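Local coordinates for protein putative tetR-family transcriptional regulator (Streptomyces coelicolor, PDB 3FIW) that probably binds cis-regulatory DNA as a transcriptional regulator of the TetR family, most likely acting as a repressor, at residues A[25-38]-A[65-79]. Numbering follows the deposited sequence.
Sequences MNRETVITEALDLL and YFRTKRDLLTAMAQA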
loop_
_atom_site.group_PDB
_atom_site.type_symbol
_atom_site.label_atom_id
_atom_site.label_comp_id
_atom_site.label_asym_id
_atom_site.label_seq_id
_atom_site.Cartn_x
_atom_site.Cartn_y
_atom_site.Cartn_z
HETATM N N MSE A 25 -31.233 2.743 17.634
HETATM C CA MSE A 25 -29.853 3.254 17.662
HETATM C C MSE A 25 -28.888 2.475 18.560
HETATM O O MSE A 25 -29.154 2.226 19.733
HETATM C CB MSE A 25 -29.807 4.764 17.911
HETATM C CG MSE A 25 -30.264 5.550 16.697
HETATM SE SE MSE A 25 -28.992 5.510 15.215
HETATM C CE MSE A 25 -29.105 3.675 14.519
ATOM N N ASN A 26 -27.736 2.150 17.988
ATOM C CA ASN A 26 -26.952 1.020 18.411
ATOM C C ASN A 26 -25.590 1.279 17.757
ATOM O O ASN A 26 -25.540 1.762 16.616
ATOM C CB ASN A 26 -27.692 -0.201 17.856
ATOM C CG ASN A 26 -27.050 -1.518 18.191
ATOM O OD1 ASN A 26 -27.753 -2.528 18.373
ATOM N ND2 ASN A 26 -25.718 -1.560 18.192
ATOM N N ARG A 27 -24.491 1.038 18.468
ATOM C CA ARG A 27 -23.165 1.294 17.884
ATOM C C ARG A 27 -22.887 0.420 16.643
ATOM O O ARG A 27 -22.604 0.956 15.570
ATOM C CB ARG A 27 -22.061 1.153 18.933
ATOM C CG ARG A 27 -20.678 1.426 18.418
ATOM C CD ARG A 27 -19.655 1.299 19.534
ATOM N NE ARG A 27 -18.609 2.319 19.404
ATOM C CZ ARG A 27 -17.447 2.169 18.756
ATOM N NH1 ARG A 27 -16.592 3.181 18.722
ATOM N NH2 ARG A 27 -17.105 1.019 18.157
ATOM N N GLU A 28 -23.002 -0.903 16.790
ATOM C CA GLU A 28 -22.728 -1.868 15.685
ATOM C C GLU A 28 -23.512 -1.549 14.390
ATOM O O GLU A 28 -22.948 -1.566 13.303
ATOM C CB GLU A 28 -22.921 -3.339 16.120
ATOM C CG GLU A 28 -24.237 -3.617 16.898
ATOM C CD GLU A 28 -24.351 -5.044 17.495
ATOM O OE1 GLU A 28 -25.477 -5.613 17.417
ATOM O OE2 GLU A 28 -23.332 -5.574 18.033
ATOM N N THR A 29 -24.790 -1.229 14.567
ATOM C CA THR A 29 -25.699 -0.639 13.589
ATOM C C THR A 29 -25.170 0.587 12.905
ATOM O O THR A 29 -25.284 0.704 11.707
ATOM C CB THR A 29 -27.020 -0.212 14.326
ATOM O OG1 THR A 29 -27.557 -1.361 14.964
ATOM C CG2 THR A 29 -28.100 0.466 13.395
ATOM N N VAL A 30 -24.683 1.558 13.667
ATOM C CA VAL A 30 -24.144 2.764 13.050
ATOM C C VAL A 30 -22.939 2.416 12.175
ATOM O O VAL A 30 -22.824 2.909 11.051
ATOM C CB VAL A 30 -23.821 3.859 14.088
ATOM C CG1 VAL A 30 -23.045 4.997 13.461
ATOM C CG2 VAL A 30 -25.106 4.397 14.674
ATOM N N ILE A 31 -22.060 1.560 12.706
ATOM C CA ILE A 31 -20.820 1.208 12.065
ATOM C C ILE A 31 -21.108 0.416 10.796
ATOM O O ILE A 31 -20.436 0.579 9.797
ATOM C CB ILE A 31 -19.869 0.409 13.039
ATOM C CG1 ILE A 31 -19.379 1.296 14.186
ATOM C CG2 ILE A 31 -18.680 -0.143 12.290
ATOM C CD1 ILE A 31 -18.902 0.544 15.456
ATOM N N THR A 32 -22.115 -0.444 10.843
ATOM C CA THR A 32 -22.488 -1.282 9.708
ATOM C C THR A 32 -23.063 -0.415 8.622
ATOM O O THR A 32 -22.786 -0.604 7.427
ATOM C CB THR A 32 -23.518 -2.364 10.155
ATOM O OG1 THR A 32 -22.837 -3.332 10.975
ATOM C CG2 THR A 32 -24.124 -3.075 8.952
ATOM N N GLU A 33 -23.839 0.572 9.055
ATOM C CA GLU A 33 -24.395 1.566 8.163
ATOM C C GLU A 33 -23.317 2.490 7.548
ATOM O O GLU A 33 -23.467 2.973 6.416
ATOM C CB GLU A 33 -25.449 2.362 8.918
ATOM C CG GLU A 33 -26.524 2.944 8.016
ATOM C CD GLU A 33 -27.445 1.898 7.372
ATOM O OE1 GLU A 33 -27.826 0.884 8.018
ATOM O OE2 GLU A 33 -27.791 2.123 6.197
ATOM N N ALA A 34 -22.228 2.692 8.284
ATOM C CA ALA A 34 -21.134 3.542 7.831
ATOM C C ALA A 34 -20.346 2.844 6.718
ATOM O O ALA A 34 -19.996 3.454 5.676
ATOM C CB ALA A 34 -20.239 3.860 9.023
ATOM N N LEU A 35 -20.101 1.549 6.933
ATOM C CA LEU A 35 -19.432 0.699 5.962
ATOM C C LEU A 35 -20.256 0.527 4.686
ATOM O O LEU A 35 -19.672 0.454 3.581
ATOM C CB LEU A 35 -19.113 -0.643 6.581
ATOM C CG LEU A 35 -18.001 -0.677 7.658
ATOM C CD1 LEU A 35 -17.815 -2.080 8.171
ATOM C CD2 LEU A 35 -16.696 -0.144 7.138
ATOM N N ASP A 36 -21.582 0.456 4.828
ATOM C CA ASP A 36 -22.463 0.460 3.674
ATOM C C ASP A 36 -22.420 1.775 2.931
ATOM O O ASP A 36 -22.398 1.773 1.693
ATOM C CB ASP A 36 -23.914 0.160 4.044
ATOM C CG ASP A 36 -24.138 -1.301 4.428
ATOM O OD1 ASP A 36 -23.210 -2.162 4.325
ATOM O OD2 ASP A 36 -25.280 -1.576 4.847
ATOM N N LEU A 37 -22.408 2.881 3.678
ATOM C CA LEU A 37 -22.218 4.225 3.126
ATOM C C LEU A 37 -20.905 4.353 2.353
ATOM O O LEU A 37 -20.873 4.952 1.262
ATOM C CB LEU A 37 -22.269 5.301 4.226
ATOM C CG LEU A 37 -22.189 6.761 3.712
ATOM C CD1 LEU A 37 -23.442 7.179 2.977
ATOM C CD2 LEU A 37 -21.897 7.733 4.846
ATOM N N LEU A 38 -19.836 3.799 2.928
ATOM C CA LEU A 38 -18.541 3.743 2.301
ATOM C C LEU A 38 -18.642 3.035 0.968
ATOM O O LEU A 38 -18.093 3.532 -0.025
ATOM C CB LEU A 38 -17.539 3.029 3.206
ATOM C CG LEU A 38 -16.153 2.657 2.626
ATOM C CD1 LEU A 38 -15.315 3.870 2.219
ATOM C CD2 LEU A 38 -15.390 1.723 3.621
ATOM N N TYR A 65 -21.929 8.485 19.704
ATOM C CA TYR A 65 -21.163 7.323 19.213
ATOM C C TYR A 65 -19.711 7.646 18.819
ATOM O O TYR A 65 -18.790 6.887 19.137
ATOM C CB TYR A 65 -21.858 6.699 17.993
ATOM C CG TYR A 65 -23.209 6.145 18.349
ATOM C CD1 TYR A 65 -23.327 4.942 19.052
ATOM C CD2 TYR A 65 -24.361 6.863 18.065
ATOM C CE1 TYR A 65 -24.573 4.456 19.409
ATOM C CE2 TYR A 65 -25.563 6.399 18.403
ATOM C CZ TYR A 65 -25.669 5.193 19.062
ATOM O OH TYR A 65 -26.900 4.770 19.418
ATOM N N PHE A 66 -19.521 8.749 18.100
ATOM C CA PHE A 66 -18.235 9.081 17.530
ATOM C C PHE A 66 -18.045 10.538 17.637
ATOM O O PHE A 66 -18.687 11.322 16.942
ATOM C CB PHE A 66 -18.167 8.624 16.060
ATOM C CG PHE A 66 -18.383 7.164 15.907
ATOM C CD1 PHE A 66 -17.526 6.248 16.552
ATOM C CD2 PHE A 66 -19.464 6.681 15.199
ATOM C CE1 PHE A 66 -17.748 4.877 16.459
ATOM C CE2 PHE A 66 -19.682 5.303 15.079
ATOM C CZ PHE A 66 -18.826 4.407 15.728
ATOM N N ARG A 67 -17.167 10.902 18.548
ATOM C CA ARG A 67 -16.970 12.288 18.933
ATOM C C ARG A 67 -16.427 13.038 17.729
ATOM O O ARG A 67 -16.727 14.233 17.555
ATOM C CB ARG A 67 -15.957 12.336 20.045
ATOM C CG ARG A 67 -16.125 13.382 21.079
ATOM C CD ARG A 67 -14.839 13.471 21.850
ATOM N NE ARG A 67 -15.039 13.583 23.295
ATOM C CZ ARG A 67 -15.252 12.546 24.124
ATOM N NH1 ARG A 67 -15.314 11.300 23.651
ATOM N NH2 ARG A 67 -15.417 12.748 25.433
ATOM N N THR A 68 -15.659 12.317 16.889
ATOM C CA THR A 68 -14.944 12.890 15.749
ATOM C C THR A 68 -15.045 11.965 14.578
ATOM O O THR A 68 -15.338 10.802 14.755
ATOM C CB THR A 68 -13.439 13.061 16.064
ATOM O OG1 THR A 68 -12.949 11.818 16.582
ATOM C CG2 THR A 68 -13.243 14.128 17.128
ATOM N N LYS A 69 -14.831 12.502 13.383
ATOM C CA LYS A 69 -14.707 11.722 12.153
ATOM C C LYS A 69 -13.550 10.736 12.252
ATOM O O LYS A 69 -13.677 9.597 11.823
ATOM C CB LYS A 69 -14.447 12.629 10.952
ATOM C CG LYS A 69 -14.671 11.953 9.575
ATOM C CD LYS A 69 -13.800 12.669 8.533
ATOM C CE LYS A 69 -14.407 12.709 7.122
ATOM N NZ LYS A 69 -14.271 11.437 6.359
ATOM N N ARG A 70 -12.425 11.173 12.814
ATOM C CA ARG A 70 -11.337 10.250 13.141
ATOM C C ARG A 70 -11.840 8.997 13.863
ATOM O O ARG A 70 -11.459 7.903 13.489
ATOM C CB ARG A 70 -10.230 10.954 13.963
ATOM C CG ARG A 70 -8.925 10.125 14.198
ATOM C CD ARG A 70 -7.922 10.808 15.213
ATOM N NE ARG A 70 -8.329 10.573 16.615
ATOM C CZ ARG A 70 -8.964 11.457 17.411
ATOM N NH1 ARG A 70 -9.261 12.695 16.979
ATOM N NH2 ARG A 70 -9.301 11.096 18.661
ATOM N N ASP A 71 -12.660 9.146 14.907
ATOM C CA ASP A 71 -13.121 7.985 15.708
ATOM C C ASP A 71 -14.103 7.052 14.949
ATOM O O ASP A 71 -14.141 5.846 15.193
ATOM C CB ASP A 71 -13.808 8.424 16.997
ATOM C CG ASP A 71 -12.893 9.154 17.928
ATOM O OD1 ASP A 71 -11.701 9.249 17.647
ATOM O OD2 ASP A 71 -13.379 9.673 18.941
ATOM N N LEU A 72 -14.915 7.666 14.078
ATOM C CA LEU A 72 -15.792 6.963 13.170
ATOM C C LEU A 72 -14.978 6.060 12.232
ATOM O O LEU A 72 -15.210 4.863 12.175
ATOM C CB LEU A 72 -16.628 7.979 12.362
ATOM C CG LEU A 72 -17.466 7.304 11.280
ATOM C CD1 LEU A 72 -18.505 6.310 11.905
ATOM C CD2 LEU A 72 -18.128 8.348 10.393
ATOM N N LEU A 73 -14.025 6.640 11.498
ATOM C CA LEU A 73 -13.082 5.860 10.663
ATOM C C LEU A 73 -12.369 4.680 11.351
ATOM O O LEU A 73 -12.309 3.603 10.784
ATOM C CB LEU A 73 -12.050 6.797 10.009
ATOM C CG LEU A 73 -12.684 7.783 9.002
ATOM C CD1 LEU A 73 -11.608 8.600 8.357
ATOM C CD2 LEU A 73 -13.541 7.113 7.911
ATOM N N THR A 74 -11.791 4.913 12.534
ATOM C CA THR A 74 -11.094 3.901 13.333
ATOM C C THR A 74 -12.024 2.746 13.566
ATOM O O THR A 74 -11.638 1.620 13.358
ATOM C CB THR A 74 -10.607 4.503 14.689
ATOM O OG1 THR A 74 -9.671 5.536 14.412
ATOM C CG2 THR A 74 -9.910 3.489 15.633
ATOM N N ALA A 75 -13.242 3.039 14.020
ATOM C CA ALA A 75 -14.302 2.069 14.194
ATOM C C ALA A 75 -14.687 1.332 12.928
ATOM O O ALA A 75 -14.925 0.135 12.993
ATOM C CB ALA A 75 -15.549 2.711 14.814
HETATM N N MSE A 76 -14.809 2.051 11.805
HETATM C CA MSE A 76 -15.108 1.415 10.534
HETATM C C MSE A 76 -13.975 0.462 10.130
HETATM O O MSE A 76 -14.240 -0.646 9.678
HETATM C CB MSE A 76 -15.336 2.473 9.455
HETATM C CG MSE A 76 -16.656 3.250 9.579
HETATM SE SE MSE A 76 -16.635 4.837 8.527
HETATM C CE MSE A 76 -16.387 4.034 6.749
ATOM N N ALA A 77 -12.716 0.884 10.333
ATOM C CA ALA A 77 -11.545 0.100 9.917
ATOM C C ALA A 77 -11.451 -1.224 10.711
ATOM O O ALA A 77 -11.116 -2.273 10.140
ATOM C CB ALA A 77 -10.259 0.921 10.068
ATOM N N GLN A 78 -11.760 -1.148 12.011
ATOM C CA GLN A 78 -11.730 -2.284 12.870
ATOM C C GLN A 78 -12.834 -3.274 12.482
ATOM O O GLN A 78 -12.557 -4.470 12.337
ATOM C CB GLN A 78 -11.842 -1.873 14.347
ATOM C CG GLN A 78 -11.598 -3.068 15.328
ATOM C CD GLN A 78 -10.101 -3.436 15.420
ATOM O OE1 GLN A 78 -9.245 -2.555 15.410
ATOM N NE2 GLN A 78 -9.793 -4.709 15.514
ATOM N N ALA A 79 -14.078 -2.791 12.336
ATOM C CA ALA A 79 -15.232 -3.645 11.925
ATOM C C ALA A 79 -14.964 -4.290 10.557
ATOM O O ALA A 79 -15.386 -5.403 10.297
ATOM C CB ALA A 79 -16.475 -2.821 11.879
HETATM O O HOH W 1 -26.949 2.077 21.493
#
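Ile31 and Met76 mark the place where helices 27-38 and 69-79 cross nearly perpendicularly, at -86°, with their axes 9.5 Å apart; a second approach, Arg27 to Tyr65, brings the loop before helix 69-79 against the start of helix 27-38. No direct hydrogen bond links the segments, so the fit of side chains holds them.

At the crossing, small alanines let the backbones come close. Ile31 CG2 presses on Ala79 CB at 3.5 Å, tighter than usual for two carbons, while CD1 of the same isoleucine reaches Ala75 CB. Met76, a selenomethionine in the model, suits its place by its long unbranched chain: its CG packs on Ala34 CB at 3.7 Å, and the bend at chi3 (61°) carries CE to Leu38 CB. Leu35 runs alongside Met76 in the opposite direction, and Leu120 of helix 117-123 touches Leu35, Leu38 and Met76.

Phe66 drives the edge of its flat ring between branched neighbours, CZ meeting Ile31 CG1 at 3.5 Å and CE2 meeting Val30 CG1 at 3.7 Å. The same edge, at CE1, points at one face of the Arg27 guanidinium, the planes steeply tilted at 64° and NH1 nearest, while Arg27 CB packs on Tyr65.

Tyr65 lies across the first turn of helix 27-38, with Val30 CG2 over one ring face, a CH-pi contact 4.3 Å from the centroid. Its OH comes within 3.3 Å of Met25 CB, and a water bonded to Met25 O makes a weak bond to that hydroxyl. Replacing Tyr65 by an alanine would remove the ring, and is likely to cost Val30 CG2 its CH-pi partner and open a gap beside Met25 and the N-cap residue Asn26.

Helix 27-41 thus packs across helix 69-79, and Tyr65 and Phe66, by the end of the predicted helix-turn-helix, tie it to the first helix, as in TetR-family DNA-binding domains.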